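TatD-related deoxyribonuclease (Thermotoga maritima, PDB 1J6O) probably acts as a metal-dependent deoxyribonuclease, hydrolysing ester bonds of DNA. Local coordinates at residues Gly72-Ile86 with Ile112-Gln125. Numbering follows the deposited sequence.
Sequences GVHPHDAKEVPEDFI and ISPAEVQKRVFVEQ
Ser113 OG is gripped twice by segment 72-86: it donates to His76 O at 2.7 Å, from above the carbonyl plane, and accepts from Lys79 N at 3.1 Å. Ile112 CG1, anti to the carbonyl carbon (chi1 -66°), lies over one face of the His76 ring in a CH-pi contact, while a water joins His76 ND1 to Ile112 N. Gln118 NE2 holds Ser113 O, and its OE1 takes Asp107 N from strand 98-107. Further along helix 115-132, Val121 CG2 packs against Ala78 CB (3.7 Å) and meets Val81 CG2 tip to tip. The Phe85 ring is a knob among Arg120, Val121, Glu124 and Gln125; Glu124 OE1 stands at its edge, 3.3 Å from CE1, and pairs by charge with Arg120 NH2. One turn on from Val121 the Gln125 amide clasps the Val73 backbone: OE1 accepts from Val73 N at 2.9 Å, and NE2 donates almost straight (178°) onto a lone pair of Val73 O. A leucine in place of Gln125 would probably leave both buried Val73 groups without these mates. In this TIM-barrel fold the contact ties the loop after strand 67-71 to helix 115-132, which follows the neighbouring strand 98-107, with Pro75 beside His139, a predicted metal ligand; side-chain amide and hydroxyl groups thus satisfy backbone N-H and C=O groups of segment 72-86.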
loop_
_atom_site.group_PDB
_atom_site.type_symbol
_atom_site.label_atom_id
_atom_site.label_comp_id
_atom_site.label_asym_id
_atom_site.label_seq_id
_atom_site.Cartn_x
_atom_site.Cartn_y
_atom_site.Cartn_z
ATOM N N GLY A 72 1.941 9.378 6.576
ATOM C CA GLY A 72 0.721 9.231 7.355
ATOM C C GLY A 72 0.966 8.643 8.730
ATOM O O GLY A 72 2.113 8.422 9.157
ATOM N N VAL A 73 -0.141 8.408 9.419
ATOM C CA VAL A 73 -0.120 7.854 10.749
ATOM C C VAL A 73 -1.031 6.647 10.771
ATOM O O VAL A 73 -2.250 6.746 10.541
ATOM C CB VAL A 73 -0.611 8.902 11.788
ATOM C CG1 VAL A 73 -0.571 8.305 13.184
ATOM C CG2 VAL A 73 0.281 10.134 11.738
ATOM N N HIS A 74 -0.419 5.524 11.094
ATOM C CA HIS A 74 -1.066 4.214 11.180
ATOM C C HIS A 74 -2.079 4.213 12.336
ATOM O O HIS A 74 -1.903 4.909 13.324
ATOM C CB HIS A 74 0.064 3.186 11.398
ATOM C CG HIS A 74 -0.355 1.744 11.343
ATOM N ND1 HIS A 74 -1.090 1.136 12.342
ATOM C CD2 HIS A 74 -0.068 0.768 10.441
ATOM C CE1 HIS A 74 -1.239 -0.148 12.057
ATOM N NE2 HIS A 74 -0.626 -0.397 10.910
ATOM N N PRO A 75 -3.150 3.423 12.221
ATOM C CA PRO A 75 -4.110 3.441 13.335
ATOM C C PRO A 75 -3.505 3.065 14.696
ATOM O O PRO A 75 -3.956 3.558 15.738
ATOM C CB PRO A 75 -5.226 2.478 12.867
ATOM C CG PRO A 75 -4.564 1.612 11.824
ATOM C CD PRO A 75 -3.630 2.589 11.104
ATOM N N HIS A 76 -2.479 2.214 14.704
ATOM C CA HIS A 76 -1.885 1.839 15.978
ATOM C C HIS A 76 -1.348 3.084 16.668
ATOM O O HIS A 76 -1.453 3.221 17.882
ATOM C CB HIS A 76 -0.744 0.818 15.791
ATOM C CG HIS A 76 -1.199 -0.539 15.346
ATOM N ND1 HIS A 76 -2.440 -1.055 15.181
ATOM C CD2 HIS A 76 -0.316 -1.547 15.007
ATOM C CE1 HIS A 76 -2.287 -2.349 14.744
ATOM N NE2 HIS A 76 -0.996 -2.620 14.646
ATOM N N ASP A 77 -0.810 4.009 15.879
ATOM C CA ASP A 77 -0.250 5.236 16.409
ATOM C C ASP A 77 -1.263 6.384 16.561
ATOM O O ASP A 77 -0.862 7.510 16.863
ATOM C CB ASP A 77 0.906 5.721 15.485
ATOM C CG ASP A 77 1.938 4.605 15.096
ATOM O OD1 ASP A 77 1.590 3.624 14.376
ATOM O OD2 ASP A 77 3.131 4.730 15.468
ATOM N N ALA A 78 -2.559 6.125 16.380
ATOM C CA ALA A 78 -3.572 7.192 16.487
ATOM C C ALA A 78 -3.688 7.964 17.807
ATOM O O ALA A 78 -3.966 9.164 17.803
ATOM C CB ALA A 78 -4.973 6.639 16.089
ATOM N N LYS A 79 -3.507 7.278 18.926
ATOM C CA LYS A 79 -3.601 7.925 20.226
ATOM C C LYS A 79 -2.375 8.769 20.508
ATOM O O LYS A 79 -2.368 9.508 21.481
ATOM C CB LYS A 79 -3.776 6.886 21.351
ATOM C CG LYS A 79 -2.575 5.963 21.568
ATOM C CD LYS A 79 -2.924 4.877 22.603
ATOM C CE LYS A 79 -1.945 3.706 22.565
ATOM N NZ LYS A 79 -0.535 4.128 22.796
ATOM N N GLU A 80 -1.354 8.648 19.659
ATOM C CA GLU A 80 -0.089 9.392 19.800
ATOM C C GLU A 80 0.071 10.666 18.957
ATOM O O GLU A 80 1.060 11.398 19.108
ATOM C CB GLU A 80 1.100 8.472 19.465
ATOM C CG GLU A 80 1.052 7.080 20.087
ATOM C CD GLU A 80 1.091 7.098 21.607
ATOM O OE1 GLU A 80 1.137 8.205 22.210
ATOM O OE2 GLU A 80 1.074 5.993 22.197
ATOM N N VAL A 81 -0.880 10.957 18.081
ATOM C CA VAL A 81 -0.722 12.159 17.268
ATOM C C VAL A 81 -0.749 13.495 18.004
ATOM O O VAL A 81 -1.571 13.726 18.897
ATOM C CB VAL A 81 -1.782 12.229 16.117
ATOM C CG1 VAL A 81 -1.670 10.991 15.222
ATOM C CG2 VAL A 81 -3.185 12.356 16.706
ATOM N N PRO A 82 0.158 14.401 17.618
ATOM C CA PRO A 82 0.260 15.736 18.198
ATOM C C PRO A 82 -0.915 16.507 17.618
ATOM O O PRO A 82 -1.470 16.109 16.595
ATOM C CB PRO A 82 1.592 16.257 17.654
ATOM C CG PRO A 82 2.330 15.023 17.242
ATOM C CD PRO A 82 1.263 14.160 16.679
ATOM N N GLU A 83 -1.282 17.617 18.247
ATOM C CA GLU A 83 -2.395 18.423 17.771
ATOM C C GLU A 83 -2.235 18.935 16.340
ATOM O O GLU A 83 -3.223 19.099 15.626
ATOM C CB GLU A 83 -2.621 19.624 18.728
ATOM N N ASP A 84 -1.004 19.186 15.921
ATOM C CA ASP A 84 -0.764 19.692 14.579
ATOM C C ASP A 84 -0.286 18.624 13.617
ATOM O O ASP A 84 0.360 18.944 12.617
ATOM C CB ASP A 84 0.266 20.819 14.647
ATOM N N PHE A 85 -0.619 17.364 13.882
ATOM C CA PHE A 85 -0.158 16.299 12.982
ATOM C C PHE A 85 -0.547 16.407 11.503
ATOM O O PHE A 85 0.250 16.060 10.616
ATOM C CB PHE A 85 -0.506 14.921 13.578
ATOM C CG PHE A 85 -1.744 14.287 13.029
ATOM C CD1 PHE A 85 -2.978 14.508 13.632
ATOM C CD2 PHE A 85 -1.664 13.415 11.943
ATOM C CE1 PHE A 85 -4.126 13.866 13.168
ATOM C CE2 PHE A 85 -2.798 12.766 11.470
ATOM C CZ PHE A 85 -4.040 12.988 12.082
ATOM N N ILE A 86 -1.735 16.914 11.225
ATOM C CA ILE A 86 -2.153 17.043 9.835
ATOM C C ILE A 86 -1.319 18.119 9.131
ATOM O O ILE A 86 -0.972 17.981 7.956
ATOM C CB ILE A 86 -3.647 17.380 9.746
ATOM C CG1 ILE A 86 -4.484 16.151 10.105
ATOM C CG2 ILE A 86 -4.007 17.854 8.324
ATOM C CD1 ILE A 86 -4.299 14.997 9.155
ATOM N N ILE A 112 -4.593 -1.190 19.402
ATOM C CA ILE A 112 -3.550 -0.569 20.192
ATOM C C ILE A 112 -4.093 0.815 20.553
ATOM O O ILE A 112 -3.775 1.369 21.597
ATOM C CB ILE A 112 -2.256 -0.428 19.364
ATOM C CG1 ILE A 112 -1.691 -1.814 19.034
ATOM C CG2 ILE A 112 -1.264 0.418 20.101
ATOM C CD1 ILE A 112 -1.374 -2.658 20.257
ATOM N N SER A 113 -4.887 1.392 19.649
ATOM C CA SER A 113 -5.488 2.700 19.875
ATOM C C SER A 113 -6.987 2.425 19.907
ATOM O O SER A 113 -7.474 1.522 19.200
ATOM C CB SER A 113 -5.160 3.690 18.739
ATOM O OG SER A 113 -3.830 4.178 18.849
ATOM N N PRO A 114 -7.732 3.168 20.737
ATOM C CA PRO A 114 -9.189 3.032 20.879
ATOM C C PRO A 114 -9.851 3.308 19.525
ATOM O O PRO A 114 -9.364 4.132 18.740
ATOM C CB PRO A 114 -9.542 4.106 21.916
ATOM C CG PRO A 114 -8.268 4.175 22.751
ATOM C CD PRO A 114 -7.210 4.166 21.680
ATOM N N ALA A 115 -10.951 2.612 19.260
ATOM C CA ALA A 115 -11.677 2.772 18.004
ATOM C C ALA A 115 -12.062 4.190 17.628
ATOM O O ALA A 115 -11.813 4.605 16.496
ATOM C CB ALA A 115 -12.932 1.901 18.000
ATOM N N GLU A 116 -12.677 4.947 18.533
ATOM C CA GLU A 116 -13.054 6.307 18.144
ATOM C C GLU A 116 -11.871 7.228 17.833
ATOM O O GLU A 116 -11.981 8.148 17.012
ATOM C CB GLU A 116 -13.976 6.921 19.212
ATOM C CG GLU A 116 -15.349 6.242 19.269
ATOM C CD GLU A 116 -16.048 6.203 17.906
ATOM O OE1 GLU A 116 -16.102 7.265 17.231
ATOM O OE2 GLU A 116 -16.547 5.110 17.518
ATOM N N VAL A 117 -10.738 6.970 18.480
ATOM C CA VAL A 117 -9.518 7.754 18.283
ATOM C C VAL A 117 -9.005 7.359 16.879
ATOM O O VAL A 117 -8.548 8.195 16.118
ATOM C CB VAL A 117 -8.493 7.392 19.411
ATOM C CG1 VAL A 117 -7.123 7.933 19.087
ATOM C CG2 VAL A 117 -8.996 7.974 20.783
ATOM N N GLN A 118 -9.060 6.074 16.545
ATOM C CA GLN A 118 -8.599 5.629 15.209
ATOM C C GLN A 118 -9.459 6.297 14.139
ATOM O O GLN A 118 -8.964 6.806 13.127
ATOM C CB GLN A 118 -8.761 4.117 15.054
ATOM C CG GLN A 118 -7.758 3.294 15.851
ATOM C CD GLN A 118 -7.872 1.846 15.509
ATOM O OE1 GLN A 118 -8.053 1.491 14.335
ATOM N NE2 GLN A 118 -7.759 0.979 16.522
ATOM N N LYS A 119 -10.770 6.249 14.355
ATOM C CA LYS A 119 -11.701 6.852 13.411
ATOM C C LYS A 119 -11.430 8.329 13.166
ATOM O O LYS A 119 -11.411 8.749 12.018
ATOM C CB LYS A 119 -13.143 6.693 13.894
ATOM C CG LYS A 119 -13.687 5.317 13.719
ATOM C CD LYS A 119 -15.087 5.278 14.323
ATOM C CE LYS A 119 -15.828 4.001 14.035
ATOM N NZ LYS A 119 -17.229 4.143 14.590
ATOM N N ARG A 120 -11.189 9.123 14.212
ATOM C CA ARG A 120 -10.948 10.538 13.956
ATOM C C ARG A 120 -9.655 10.814 13.190
ATOM O O ARG A 120 -9.620 11.675 12.311
ATOM C CB ARG A 120 -10.987 11.363 15.255
ATOM C CG ARG A 120 -9.752 11.298 16.114
ATOM C CD ARG A 120 -9.531 12.604 16.893
ATOM N NE ARG A 120 -8.176 13.096 16.633
ATOM C CZ ARG A 120 -7.866 14.359 16.335
ATOM N NH1 ARG A 120 -8.816 15.294 16.270
ATOM N NH2 ARG A 120 -6.610 14.673 16.049
ATOM N N VAL A 121 -8.602 10.082 13.536
ATOM C CA VAL A 121 -7.291 10.233 12.888
ATOM C C VAL A 121 -7.369 9.803 11.417
ATOM O O VAL A 121 -6.721 10.406 10.544
ATOM C CB VAL A 121 -6.230 9.399 13.656
ATOM C CG1 VAL A 121 -4.924 9.289 12.864
ATOM C CG2 VAL A 121 -5.960 10.059 15.033
ATOM N N PHE A 122 -8.168 8.774 11.153
ATOM C CA PHE A 122 -8.364 8.244 9.795
ATOM C C PHE A 122 -9.145 9.297 9.005
ATOM O O PHE A 122 -8.783 9.675 7.892
ATOM C CB PHE A 122 -9.146 6.935 9.879
ATOM C CG PHE A 122 -9.481 6.312 8.532
ATOM C CD1 PHE A 122 -8.608 6.412 7.450
ATOM C CD2 PHE A 122 -10.608 5.520 8.398
ATOM C CE1 PHE A 122 -8.855 5.718 6.262
ATOM C CE2 PHE A 122 -10.876 4.807 7.203
ATOM C CZ PHE A 122 -9.993 4.906 6.136
ATOM N N VAL A 123 -10.224 9.795 9.605
ATOM C CA VAL A 123 -11.023 10.807 8.929
ATOM C C VAL A 123 -10.191 12.042 8.601
ATOM O O VAL A 123 -10.280 12.587 7.512
ATOM C CB VAL A 123 -12.245 11.219 9.798
ATOM C CG1 VAL A 123 -12.876 12.498 9.251
ATOM C CG2 VAL A 123 -13.264 10.097 9.802
ATOM N N GLU A 124 -9.360 12.483 9.529
ATOM C CA GLU A 124 -8.551 13.648 9.273
ATOM C C GLU A 124 -7.548 13.468 8.134
ATOM O O GLU A 124 -7.256 14.426 7.414
ATOM C CB GLU A 124 -7.863 14.084 10.566
ATOM C CG GLU A 124 -8.893 14.278 11.688
ATOM C CD GLU A 124 -8.377 15.013 12.912
ATOM O OE1 GLU A 124 -7.292 14.660 13.401
ATOM O OE2 GLU A 124 -9.080 15.937 13.405
ATOM N N GLN A 125 -7.047 12.253 7.944
ATOM C CA GLN A 125 -6.085 12.017 6.865
ATOM C C GLN A 125 -6.818 11.902 5.520
ATOM O O GLN A 125 -6.293 12.312 4.461
ATOM C CB GLN A 125 -5.262 10.780 7.168
ATOM C CG GLN A 125 -4.249 11.074 8.269
ATOM C CD GLN A 125 -3.423 9.871 8.642
ATOM O OE1 GLN A 125 -2.423 9.564 7.984
ATOM N NE2 GLN A 125 -3.832 9.177 9.688
HETATM O O HOH W 1 -4.893 -0.360 16.717
HETATM O O HOH W 2 -5.020 16.671 16.407
#